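Local coordinates for chloramphenicol acetyltransferase (Aliivibrio fischeri, PDB 6PXA), which probably transfers the acetyl group of acetyl-CoA to chloramphenicol, giving chloramphenicol 3-acetate, and is a trimeric hexapeptide-repeat acyltransferase that here binds taurocholic acid, at residues V27-H38 against I73-G82; N126-M137 against D144-T155. All coordinates share one frame; numbering follows the deposited sequence.

Contact 1: residues V27-H38 against I73-G82; sequences VGDYSYYSGFYH and IGKFCSIASG. With TCH (taurocholic acid), chain M.
Two successive coils of a left-handed parallel beta-helix stack here: the turn and strand of 27-38 run parallel to 73-82, the axes of strands 32-34 and 78-80 lying 5.0 Å apart. At the corner, within a type II turn from Gly28 to Ser31, the Ser31 hydroxyl links two points of the next coil: OG donates to Gly74 O at 2.7 Å and accepts from Cys77 N. Its chi1 of -57° sets OG beside its own backbone nitrogen, where it can take both bonds. Phe76 N adds a bond to Asp29 O, and Tyr30 and Phe76 point outward side by side, their rings almost parallel (6°) but slid apart, so that Tyr30 CD2 meets Phe76 CE1 at 3.7 Å.

Along the strands, the bonds Tyr32 N to Cys77 O, Ile79 N to Tyr32 O and Ser34 N to Ile79 O set the register. Tyr33 and Ile79 share the face covered by Phe42 of helix 42-46; Tyr33 OH accepts from Gly82 N at 3.1 Å. On the other face the Tyr32 ring packs on the acyl chain of taurocholic acid, C22 lying over it, 3.2 Å from Tyr32 CE2, and Ser34 CB lies against the side-chain methyl C21. Leu11 O and, from the second subunit, Ser104 N bond the ligand. At the far corner the His38 imidazole is fixed in two directions. Gly82 CA sits over the face, 3.3 Å from the centroid of the His38 ring (CH-pi), while Ser81 OG hydrogen-bonds ND1 in the ring plane at 2.6 Å, nearly straight. The other ring nitrogen, NE2, bonds Glu133 OE1. Here the outer face borders a ligand pocket between subunits; coils stacked in register, one face turned into the helix, are the architecture of hexapeptide-repeat acyltransferases.

Contact 2: residues N126-M137 against D144-T155; sequences NDVWIGSEAMIM and DGAIIGARAVIT
Asp144 OD1 is gripped twice by Asn126, by the backbone N at 2.6 Å in an almost straight bond (175°) to the anti lone pair, and by ND2 at 2.9 Å from above the carboxylate plane, while Asn126 OD1 accepts from Lys75 N. This corner begins the match between two coils of the hexapeptide-repeat left-handed beta-helix. Parallel bridges pair Trp129 with Ile147 and Ile130 with Ile148, and, past a type II turn in each segment, Met135 with Val153 and Ile136 with Ile154. On the inner side Ile148 CG2 packs on Ala134 CB at 3.7 Å, and Ile136 CD1 lies against Ile154 CG1; the chi2 of -61° in Ile136 swings that methyl toward the next coil. On the outer side, in one of two modelled conformers of Trp129, CE3 meets Ile147 CG2 at 3.6 Å.

The turns carry a salt-bridged pair, Glu133 and Arg151. The arginine comes side-on, NE and NH2 both meeting OE2 in the guanidinium plane but somewhat out of the carboxylate plane. NH2 lies 2.7 Å from OE2; the very short NE bond, 2.5 Å, is of doubtful length. Arg48 of the second subunit binds Glu133 OE1, extending a charged network; a sulfate, probably from the crystallisation liquor, sits at Arg151 NH2. Beyond the last bridge, Met137 CG presses on Thr155 CG2 at 3.5 Å, tighter than usual for two carbons.

Contacts 1 and 2 lie in series along one beta-helix and share a sheet, for strands 78-80 and 129-130 are neighbours. Ser78 O bonds Ile130 N, and Ser81 O bonds Ser132 OG, so the second coil of contact 1 serves as the floor for the first of contact 2. Contact 2 is the more buried, with aliphatic side chains inside the coils and charged ones at the subunit interface. Contact 1 is only partly buried; aromatic rings and serine hydroxyls do more of its work, and it borders the bile-acid pocket. Both contacts also touch the second subunit.

Contact 1: residues V27-H38 against I73-G82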
loop_
_atom_site.group_PDB
_atom_site.type_symbol
_atom_site.label_atom_id
_atom_site.label_comp_id
_atom_site.label_asym_id
_atom_site.label_seq_id
_atom_site.Cartn_x
_atom_site.Cartn_y
_atom_site.Cartn_z
ATOM N N VAL B 27 24.642 -6.728 0.719
ATOM C CA VAL B 27 23.736 -7.751 1.237
ATOM C C VAL B 27 24.543 -8.960 1.691
ATOM O O VAL B 27 25.401 -9.451 0.951
ATOM C CB VAL B 27 22.684 -8.186 0.197
ATOM C CG1 VAL B 27 21.718 -9.150 0.834
ATOM C CG2 VAL B 27 21.947 -6.997 -0.369
ATOM N N GLY B 28 24.236 -9.461 2.893
ATOM C CA GLY B 28 24.957 -10.580 3.468
ATOM C C GLY B 28 24.401 -11.951 3.077
ATOM O O GLY B 28 23.357 -12.096 2.423
ATOM N N ASP B 29 25.120 -12.982 3.531
ATOM C CA ASP B 29 24.864 -14.345 3.080
ATOM C C ASP B 29 23.429 -14.782 3.354
ATOM O O ASP B 29 22.847 -14.449 4.394
ATOM C CB ASP B 29 25.799 -15.330 3.771
ATOM C CG ASP B 29 27.262 -15.033 3.537
ATOM O OD1 ASP B 29 27.614 -14.495 2.479
ATOM O OD2 ASP B 29 28.057 -15.376 4.416
ATOM N N TYR B 30 22.881 -15.548 2.404
ATOM C CA TYR B 30 21.617 -16.290 2.487
ATOM C C TYR B 30 20.378 -15.406 2.399
ATOM O O TYR B 30 19.318 -15.886 2.002
ATOM C CB TYR B 30 21.606 -17.165 3.750
ATOM C CG TYR B 30 22.691 -18.242 3.683
ATOM C CD1 TYR B 30 22.536 -19.346 2.861
ATOM C CD2 TYR B 30 23.866 -18.127 4.406
ATOM C CE1 TYR B 30 23.508 -20.313 2.764
ATOM C CE2 TYR B 30 24.863 -19.101 4.325
ATOM C CZ TYR B 30 24.676 -20.192 3.499
ATOM O OH TYR B 30 25.653 -21.164 3.401
ATOM N N SER B 31 20.490 -14.117 2.705
ATOM C CA SER B 31 19.340 -13.231 2.559
ATOM C C SER B 31 18.760 -13.322 1.152
ATOM O O SER B 31 19.498 -13.365 0.158
ATOM C CB SER B 31 19.760 -11.799 2.879
ATOM O OG SER B 31 20.297 -11.775 4.177
ATOM N N TYR B 32 17.422 -13.362 1.075
ATOM C CA TYR B 32 16.722 -13.615 -0.175
ATOM C C TYR B 32 15.525 -12.683 -0.318
ATOM O O TYR B 32 14.953 -12.204 0.665
ATOM C CB TYR B 32 16.211 -15.072 -0.258
ATOM C CG TYR B 32 15.046 -15.374 0.683
ATOM C CD1 TYR B 32 15.269 -15.844 1.977
ATOM C CD2 TYR B 32 13.725 -15.188 0.281
ATOM C CE1 TYR B 32 14.221 -16.108 2.835
ATOM C CE2 TYR B 32 12.666 -15.446 1.142
ATOM C CZ TYR B 32 12.917 -15.918 2.408
ATOM O OH TYR B 32 11.881 -16.192 3.275
ATOM N N TYR B 33 15.105 -12.496 -1.566
ATOM C CA TYR B 33 13.880 -11.776 -1.903
ATOM C C TYR B 33 12.944 -12.744 -2.615
ATOM O O TYR B 33 13.323 -13.345 -3.627
ATOM C CB TYR B 33 14.196 -10.563 -2.792
ATOM C CG TYR B 33 12.997 -9.788 -3.330
ATOM C CD1 TYR B 33 12.046 -9.257 -2.471
ATOM C CD2 TYR B 33 12.837 -9.562 -4.697
ATOM C CE1 TYR B 33 10.945 -8.525 -2.955
ATOM C CE2 TYR B 33 11.727 -8.831 -5.188
ATOM C CZ TYR B 33 10.788 -8.322 -4.295
ATOM O OH TYR B 33 9.677 -7.599 -4.727
ATOM N N SER B 34 11.724 -12.877 -2.106
ATOM C CA SER B 34 10.689 -13.716 -2.724
ATOM C C SER B 34 9.664 -12.773 -3.348
ATOM O O SER B 34 8.674 -12.404 -2.709
ATOM C CB SER B 34 10.044 -14.649 -1.705
ATOM O OG SER B 34 9.637 -13.928 -0.551
ATOM N N GLY B 35 9.884 -12.428 -4.622
ATOM C CA GLY B 35 9.224 -11.267 -5.184
ATOM C C GLY B 35 8.215 -11.579 -6.264
ATOM O O GLY B 35 7.871 -10.687 -7.041
ATOM N N PHE B 36 7.713 -12.827 -6.302
ATOM C CA PHE B 36 6.826 -13.254 -7.381
ATOM C C PHE B 36 5.671 -12.282 -7.610
ATOM O O PHE B 36 5.345 -11.958 -8.755
ATOM C CB PHE B 36 6.264 -14.652 -7.094
ATOM C CG PHE B 36 5.216 -15.102 -8.086
ATOM C CD1 PHE B 36 5.583 -15.588 -9.336
ATOM C CD2 PHE B 36 3.858 -15.031 -7.777
ATOM C CE1 PHE B 36 4.603 -16.012 -10.265
ATOM C CE2 PHE B 36 2.890 -15.441 -8.703
ATOM C CZ PHE B 36 3.273 -15.927 -9.951
ATOM N N TYR B 37 5.017 -11.833 -6.547
ATOM C CA TYR B 37 3.791 -11.079 -6.782
ATOM C C TYR B 37 4.045 -9.649 -7.254
ATOM O O TYR B 37 3.094 -8.977 -7.660
ATOM C CB TYR B 37 2.919 -11.099 -5.519
ATOM C CG TYR B 37 2.148 -12.417 -5.403
ATOM C CD1 TYR B 37 1.019 -12.661 -6.193
ATOM C CD2 TYR B 37 2.583 -13.427 -4.548
ATOM C CE1 TYR B 37 0.323 -13.898 -6.104
ATOM C CE2 TYR B 37 1.934 -14.639 -4.470
ATOM C CZ TYR B 37 0.799 -14.860 -5.233
ATOM O OH TYR B 37 0.175 -16.063 -5.124
ATOM N N HIS B 38 5.293 -9.173 -7.270
ATOM C CA HIS B 38 5.553 -7.844 -7.809
ATOM C C HIS B 38 6.460 -7.857 -9.035
ATOM O O HIS B 38 6.944 -6.799 -9.440
ATOM C CB HIS B 38 6.078 -6.943 -6.696
ATOM C CG HIS B 38 5.082 -6.758 -5.585
ATOM N ND1 HIS B 38 4.801 -7.750 -4.670
ATOM C CD2 HIS B 38 4.247 -5.730 -5.295
ATOM C CE1 HIS B 38 3.859 -7.330 -3.838
ATOM N NE2 HIS B 38 3.490 -6.116 -4.211
ATOM N N ILE B 73 22.182 -4.713 4.144
ATOM C CA ILE B 73 21.311 -5.781 4.625
ATOM C C ILE B 73 22.189 -6.908 5.158
ATOM O O ILE B 73 23.229 -7.238 4.570
ATOM C CB ILE B 73 20.372 -6.280 3.509
ATOM C CG1 ILE B 73 19.380 -5.177 3.119
ATOM C CG2 ILE B 73 19.636 -7.524 3.949
ATOM C CD1 ILE B 73 18.633 -5.428 1.806
ATOM N N GLY B 74 21.794 -7.450 6.307
ATOM C CA GLY B 74 22.576 -8.443 6.999
ATOM C C GLY B 74 22.408 -9.818 6.399
ATOM O O GLY B 74 22.036 -9.987 5.236
ATOM N N LYS B 75 22.754 -10.815 7.207
ATOM C CA LYS B 75 22.655 -12.215 6.841
ATOM C C LYS B 75 21.320 -12.784 7.297
ATOM O O LYS B 75 20.732 -12.324 8.280
ATOM C CB LYS B 75 23.785 -13.014 7.482
ATOM C CG LYS B 75 25.179 -12.512 7.136
ATOM C CD LYS B 75 26.208 -13.159 8.042
ATOM C CE LYS B 75 27.599 -12.696 7.738
ATOM N NZ LYS B 75 28.594 -13.416 8.608
ATOM N N PHE B 76 20.854 -13.800 6.574
ATOM C CA PHE B 76 19.720 -14.601 7.015
ATOM C C PHE B 76 18.436 -13.782 7.091
ATOM O O PHE B 76 17.588 -14.016 7.962
ATOM C CB PHE B 76 20.025 -15.251 8.357
ATOM C CG PHE B 76 21.087 -16.314 8.278
ATOM C CD1 PHE B 76 20.870 -17.464 7.556
ATOM C CD2 PHE B 76 22.315 -16.149 8.900
ATOM C CE1 PHE B 76 21.852 -18.455 7.473
ATOM C CE2 PHE B 76 23.296 -17.145 8.824
ATOM C CZ PHE B 76 23.061 -18.287 8.106
ATOM N N CYS B 77 18.296 -12.810 6.196
ATOM C CA CYS B 77 17.111 -11.973 6.160
ATOM C C CYS B 77 16.120 -12.524 5.151
ATOM O O CYS B 77 16.497 -13.074 4.113
ATOM C CB CYS B 77 17.453 -10.521 5.808
ATOM S SG CYS B 77 18.294 -9.671 7.132
ATOM N N SER B 78 14.850 -12.382 5.480
ATOM C CA SER B 78 13.745 -12.860 4.649
ATOM C C SER B 78 12.971 -11.635 4.213
ATOM O O SER B 78 12.368 -10.959 5.051
ATOM C CB SER B 78 12.836 -13.829 5.411
ATOM O OG SER B 78 13.558 -14.995 5.786
ATOM N N ILE B 79 13.003 -11.336 2.918
ATOM C CA ILE B 79 12.364 -10.137 2.378
ATOM C C ILE B 79 11.200 -10.564 1.482
ATOM O O ILE B 79 11.406 -11.133 0.400
ATOM C CB ILE B 79 13.362 -9.246 1.626
ATOM C CG1 ILE B 79 14.496 -8.822 2.575
ATOM C CG2 ILE B 79 12.627 -8.034 1.060
ATOM C CD1 ILE B 79 15.448 -7.803 1.967
ATOM N N ALA B 80 9.972 -10.251 1.902
ATOM C CA ALA B 80 8.794 -10.718 1.176
ATOM C C ALA B 80 8.422 -9.788 0.019
ATOM O O ALA B 80 8.927 -8.664 -0.108
ATOM C CB ALA B 80 7.598 -10.883 2.124
ATOM N N SER B 81 7.493 -10.264 -0.815
ATOM C CA SER B 81 7.210 -9.617 -2.097
ATOM C C SER B 81 6.754 -8.173 -1.896
ATOM O O SER B 81 5.997 -7.861 -0.970
ATOM C CB SER B 81 6.147 -10.401 -2.856
ATOM O OG SER B 81 6.074 -10.012 -4.223
ATOM N N GLY B 82 7.248 -7.284 -2.755
ATOM C CA GLY B 82 6.837 -5.896 -2.721
ATOM C C GLY B 82 7.375 -5.072 -1.574
ATOM O O GLY B 82 7.044 -3.885 -1.484
HETATM C C1 TCH M . 4.474 -23.404 0.422
HETATM C C2 TCH M . 5.157 -24.716 -0.111
HETATM C C3 TCH M . 5.367 -25.734 1.046
HETATM O O3 TCH M . 6.087 -26.807 0.575
HETATM C C4 TCH M . 6.113 -25.115 2.291
HETATM C C5 TCH M . 5.496 -23.778 2.771
HETATM C C6 TCH M . 6.316 -23.160 3.939
HETATM C C7 TCH M . 7.655 -22.449 3.472
HETATM O O7 TCH M . 8.583 -23.414 3.110
HETATM C C8 TCH M . 7.407 -21.482 2.292
HETATM C C9 TCH M . 6.648 -22.229 1.120
HETATM C C10 TCH M . 5.280 -22.775 1.586
HETATM C C11 TCH M . 6.541 -21.281 -0.093
HETATM C C12 TCH M . 7.779 -20.670 -0.513
HETATM O O12 TCH M . 8.642 -21.593 -1.122
HETATM C C13 TCH M . 8.628 -20.047 0.741
HETATM C C14 TCH M . 8.775 -20.977 1.715
HETATM C C15 TCH M . 9.595 -20.200 2.858
HETATM C C16 TCH M . 10.548 -19.418 2.093
HETATM C C17 TCH M . 10.192 -19.622 0.609
HETATM C C18 TCH M . 7.850 -18.823 1.246
HETATM C C19 TCH M . 4.431 -21.616 2.128
HETATM O O1S TCH M . 18.741 -21.997 0.362
HETATM C C20 TCH M . 10.511 -18.423 -0.156
HETATM C C21 TCH M . 10.181 -18.501 -1.673
HETATM C C22 TCH M . 12.056 -18.356 -0.086
HETATM C C23 TCH M . 12.729 -19.461 -0.889
HETATM C C24 TCH M . 14.240 -19.363 -0.740
HETATM N N24 TCH M . 14.875 -19.926 0.424
HETATM O O24 TCH M . 14.883 -18.820 -1.560
HETATM C C25 TCH M . 16.316 -19.855 0.582
HETATM C C26 TCH M . 16.655 -20.682 1.809
HETATM S S26 TCH M . 18.397 -21.182 1.756
HETATM O O2S TCH M . 19.260 -19.776 1.765
HETATM O O3S TCH M . 18.656 -22.116 3.091
HETATM O O HOH W 1 6.436 -13.094 -0.762
#

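Contact 2: residues N126-M137 against D144-T155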
loop_
_atom_site.group_PDB
_atom_site.type_symbol
_atom_site.label_atom_id
_atom_site.label_comp_id
_atom_site.label_asym_id
_atom_site.label_seq_id
_atom_site.Cartn_x
_atom_site.Cartn_y
_atom_site.Cartn_z
ATOM N N ASN B 126 20.721 -8.633 11.050
ATOM C CA ASN B 126 20.711 -10.046 10.698
ATOM C C ASN B 126 19.447 -10.707 11.220
ATOM O O ASN B 126 18.889 -10.296 12.240
ATOM C CB ASN B 126 21.935 -10.753 11.283
ATOM C CG ASN B 126 23.219 -10.068 10.894
ATOM O OD1 ASN B 126 23.710 -10.260 9.790
ATOM N ND2 ASN B 126 23.754 -9.240 11.787
ATOM N N ASP B 127 19.006 -11.742 10.505
ATOM C CA ASP B 127 17.853 -12.533 10.902
ATOM C C ASP B 127 16.596 -11.659 10.989
ATOM O O ASP B 127 15.829 -11.730 11.950
ATOM C CB ASP B 127 18.118 -13.253 12.226
ATOM C CG ASP B 127 16.964 -14.190 12.612
ATOM O OD1 ASP B 127 16.457 -14.895 11.713
ATOM O OD2 ASP B 127 16.544 -14.197 13.786
ATOM N N VAL B 128 16.395 -10.816 9.980
ATOM C CA VAL B 128 15.253 -9.900 9.945
ATOM C C VAL B 128 14.281 -10.362 8.883
ATOM O O VAL B 128 14.676 -10.669 7.750
ATOM C CB VAL B 128 15.707 -8.443 9.702
ATOM C CG1 VAL B 128 14.500 -7.526 9.452
ATOM C CG2 VAL B 128 16.509 -7.941 10.878
ATOM N N TRP B 129 13.014 -10.489 9.277
ATOM C CA TRP B 129 11.918 -10.891 8.406
ATOM C C TRP B 129 11.102 -9.647 8.084
ATOM O O TRP B 129 10.594 -8.988 8.997
ATOM C CB TRP B 129 11.060 -11.942 9.110
ATOM C CG TRP B 129 9.844 -12.415 8.374
ATOM C CD1 TRP B 129 9.630 -12.426 7.025
ATOM C CD2 TRP B 129 8.673 -12.970 8.973
ATOM N NE1 TRP B 129 8.375 -12.943 6.745
ATOM C CE2 TRP B 129 7.778 -13.294 7.926
ATOM C CE3 TRP B 129 8.287 -13.217 10.294
ATOM C CZ2 TRP B 129 6.523 -13.842 8.163
ATOM C CZ3 TRP B 129 7.031 -13.765 10.522
ATOM C CH2 TRP B 129 6.172 -14.063 9.463
ATOM N N ILE B 130 10.999 -9.316 6.799
ATOM C CA ILE B 130 10.316 -8.102 6.337
ATOM C C ILE B 130 9.119 -8.531 5.497
ATOM O O ILE B 130 9.274 -9.027 4.372
ATOM C CB ILE B 130 11.246 -7.164 5.542
ATOM C CG1 ILE B 130 12.456 -6.747 6.395
ATOM C CG2 ILE B 130 10.479 -5.933 5.020
ATOM C CD1 ILE B 130 13.411 -5.831 5.695
ATOM N N GLY B 131 7.928 -8.314 6.035
ATOM C CA GLY B 131 6.715 -8.780 5.400
ATOM C C GLY B 131 6.388 -8.045 4.113
ATOM O O GLY B 131 7.002 -7.032 3.730
ATOM N N SER B 132 5.343 -8.558 3.457
ATOM C CA SER B 132 5.017 -8.140 2.103
ATOM C C SER B 132 4.563 -6.688 2.100
ATOM O O SER B 132 3.789 -6.266 2.961
ATOM C CB SER B 132 3.930 -9.031 1.509
ATOM O OG SER B 132 3.723 -8.709 0.132
ATOM N N GLU B 133 5.102 -5.913 1.164
ATOM C CA GLU B 133 4.654 -4.545 0.906
ATOM C C GLU B 133 4.925 -3.610 2.078
ATOM O O GLU B 133 4.376 -2.489 2.144
ATOM C CB GLU B 133 3.153 -4.544 0.511
ATOM C CG GLU B 133 2.942 -5.165 -0.860
ATOM C CD GLU B 133 1.512 -5.055 -1.385
ATOM O OE1 GLU B 133 1.191 -5.863 -2.255
ATOM O OE2 GLU B 133 0.743 -4.172 -0.954
ATOM N N ALA B 134 5.818 -4.002 2.981
ATOM C CA ALA B 134 6.295 -3.049 3.959
ATOM C C ALA B 134 7.131 -2.008 3.228
ATOM O O ALA B 134 7.692 -2.272 2.157
ATOM C CB ALA B 134 7.121 -3.738 5.055
ATOM N N MET B 135 7.132 -0.794 3.755
ATOM C CA MET B 135 7.932 0.284 3.195
ATOM C C MET B 135 8.882 0.816 4.252
ATOM O O MET B 135 8.436 1.297 5.303
ATOM C CB MET B 135 7.062 1.412 2.657
ATOM C CG MET B 135 7.787 2.204 1.585
ATOM S SD MET B 135 6.992 3.767 1.148
ATOM C CE MET B 135 6.179 3.257 -0.373
ATOM N N ILE B 136 10.174 0.772 3.939
ATOM C CA ILE B 136 11.270 1.169 4.828
ATOM C C ILE B 136 11.780 2.539 4.372
ATOM O O ILE B 136 12.334 2.671 3.273
ATOM C CB ILE B 136 12.405 0.138 4.795
ATOM C CG1 ILE B 136 11.875 -1.272 5.031
ATOM C CG2 ILE B 136 13.438 0.457 5.846
ATOM C CD1 ILE B 136 11.222 -1.416 6.371
ATOM N N MET B 137 11.587 3.561 5.196
ATOM C CA MET B 137 11.901 4.931 4.797
ATOM C C MET B 137 13.390 5.227 4.998
ATOM O O MET B 137 14.102 4.453 5.644
ATOM C CB MET B 137 11.018 5.900 5.578
ATOM C CG MET B 137 9.498 5.719 5.359
ATOM S SD MET B 137 8.941 6.044 3.703
ATOM C CE MET B 137 9.323 4.588 2.953
ATOM N N ASP B 144 18.898 -6.553 14.579
ATOM C CA ASP B 144 18.878 -8.002 14.408
ATOM C C ASP B 144 17.618 -8.643 14.989
ATOM O O ASP B 144 17.166 -8.300 16.084
ATOM C CB ASP B 144 20.085 -8.638 15.113
ATOM C CG ASP B 144 21.404 -8.121 14.614
ATOM O OD1 ASP B 144 21.614 -8.084 13.386
ATOM O OD2 ASP B 144 22.244 -7.778 15.464
ATOM N N GLY B 145 17.100 -9.639 14.282
ATOM C CA GLY B 145 15.977 -10.413 14.778
ATOM C C GLY B 145 14.620 -9.740 14.709
ATOM O O GLY B 145 13.633 -10.340 15.157
ATOM N N ALA B 146 14.528 -8.517 14.190
ATOM C CA ALA B 146 13.226 -7.861 14.128
ATOM C C ALA B 146 12.291 -8.520 13.109
ATOM O O ALA B 146 12.709 -9.228 12.187
ATOM C CB ALA B 146 13.374 -6.380 13.773
ATOM N N ILE B 147 10.994 -8.266 13.283
ATOM C CA ILE B 147 9.978 -8.661 12.315
ATOM C C ILE B 147 9.217 -7.408 11.941
ATOM O O ILE B 147 8.740 -6.689 12.826
ATOM C CB ILE B 147 9.015 -9.733 12.866
ATOM C CG1 ILE B 147 9.772 -11.032 13.142
ATOM C CG2 ILE B 147 7.903 -10.012 11.891
ATOM C CD1 ILE B 147 8.993 -11.996 13.976
ATOM N N ILE B 148 9.163 -7.117 10.649
ATOM C CA ILE B 148 8.409 -5.997 10.119
ATOM C C ILE B 148 7.129 -6.574 9.508
ATOM O O ILE B 148 7.180 -7.447 8.628
ATOM C CB ILE B 148 9.207 -5.198 9.076
ATOM C CG1 ILE B 148 10.538 -4.690 9.642
ATOM C CG2 ILE B 148 8.367 -4.014 8.544
ATOM C CD1 ILE B 148 10.414 -3.962 10.997
ATOM N N GLY B 149 5.987 -6.106 9.983
ATOM C CA GLY B 149 4.722 -6.641 9.495
ATOM C C GLY B 149 4.464 -6.280 8.047
ATOM O O GLY B 149 4.982 -5.287 7.518
ATOM N N ALA B 150 3.630 -7.102 7.396
ATOM C CA ALA B 150 3.144 -6.762 6.069
ATOM C C ALA B 150 2.546 -5.361 6.112
ATOM O O ALA B 150 1.874 -4.995 7.082
ATOM C CB ALA B 150 2.097 -7.785 5.603
ATOM N N ARG B 151 2.879 -4.545 5.107
ATOM C CA ARG B 151 2.336 -3.195 4.911
ATOM C C ARG B 151 2.808 -2.189 5.959
ATOM O O ARG B 151 2.364 -1.035 5.936
ATOM C CB ARG B 151 0.786 -3.192 4.881
ATOM C CG ARG B 151 0.134 -3.629 3.558
ATOM C CD ARG B 151 0.369 -2.622 2.423
ATOM N NE ARG B 151 -0.166 -3.129 1.159
ATOM C CZ ARG B 151 -1.470 -3.155 0.846
ATOM N NH1 ARG B 151 -2.381 -2.669 1.683
ATOM N NH2 ARG B 151 -1.874 -3.635 -0.327
ATOM N N ALA B 152 3.709 -2.569 6.861
ATOM C CA ALA B 152 4.234 -1.613 7.820
ATOM C C ALA B 152 4.965 -0.472 7.110
ATOM O O ALA B 152 5.512 -0.630 6.016
ATOM C CB ALA B 152 5.185 -2.300 8.798
ATOM N N VAL B 153 4.918 0.699 7.718
ATOM C CA VAL B 153 5.610 1.879 7.209
ATOM C C VAL B 153 6.602 2.300 8.293
ATOM O O VAL B 153 6.222 2.858 9.336
ATOM C CB VAL B 153 4.640 3.003 6.843
ATOM C CG1 VAL B 153 5.431 4.241 6.300
ATOM C CG2 VAL B 153 3.615 2.502 5.816
ATOM N N ILE B 154 7.866 1.983 8.076
ATOM C CA ILE B 154 8.899 2.059 9.106
ATOM C C ILE B 154 9.659 3.365 8.905
ATOM O O ILE B 154 10.343 3.544 7.889
ATOM C CB ILE B 154 9.832 0.847 9.038
ATOM C CG1 ILE B 154 8.991 -0.418 9.188
ATOM C CG2 ILE B 154 10.878 0.915 10.135
ATOM C CD1 ILE B 154 8.289 -0.517 10.565
ATOM N N THR B 155 9.489 4.303 9.836
ATOM C CA THR B 155 10.187 5.583 9.745
ATOM C C THR B 155 11.130 5.838 10.909
ATOM O O THR B 155 11.830 6.852 10.898
ATOM C CB THR B 155 9.194 6.754 9.675
ATOM O OG1 THR B 155 8.420 6.774 10.875
ATOM C CG2 THR B 155 8.268 6.620 8.488
HETATM O O HOH W 2 12.978 -12.169 12.315
#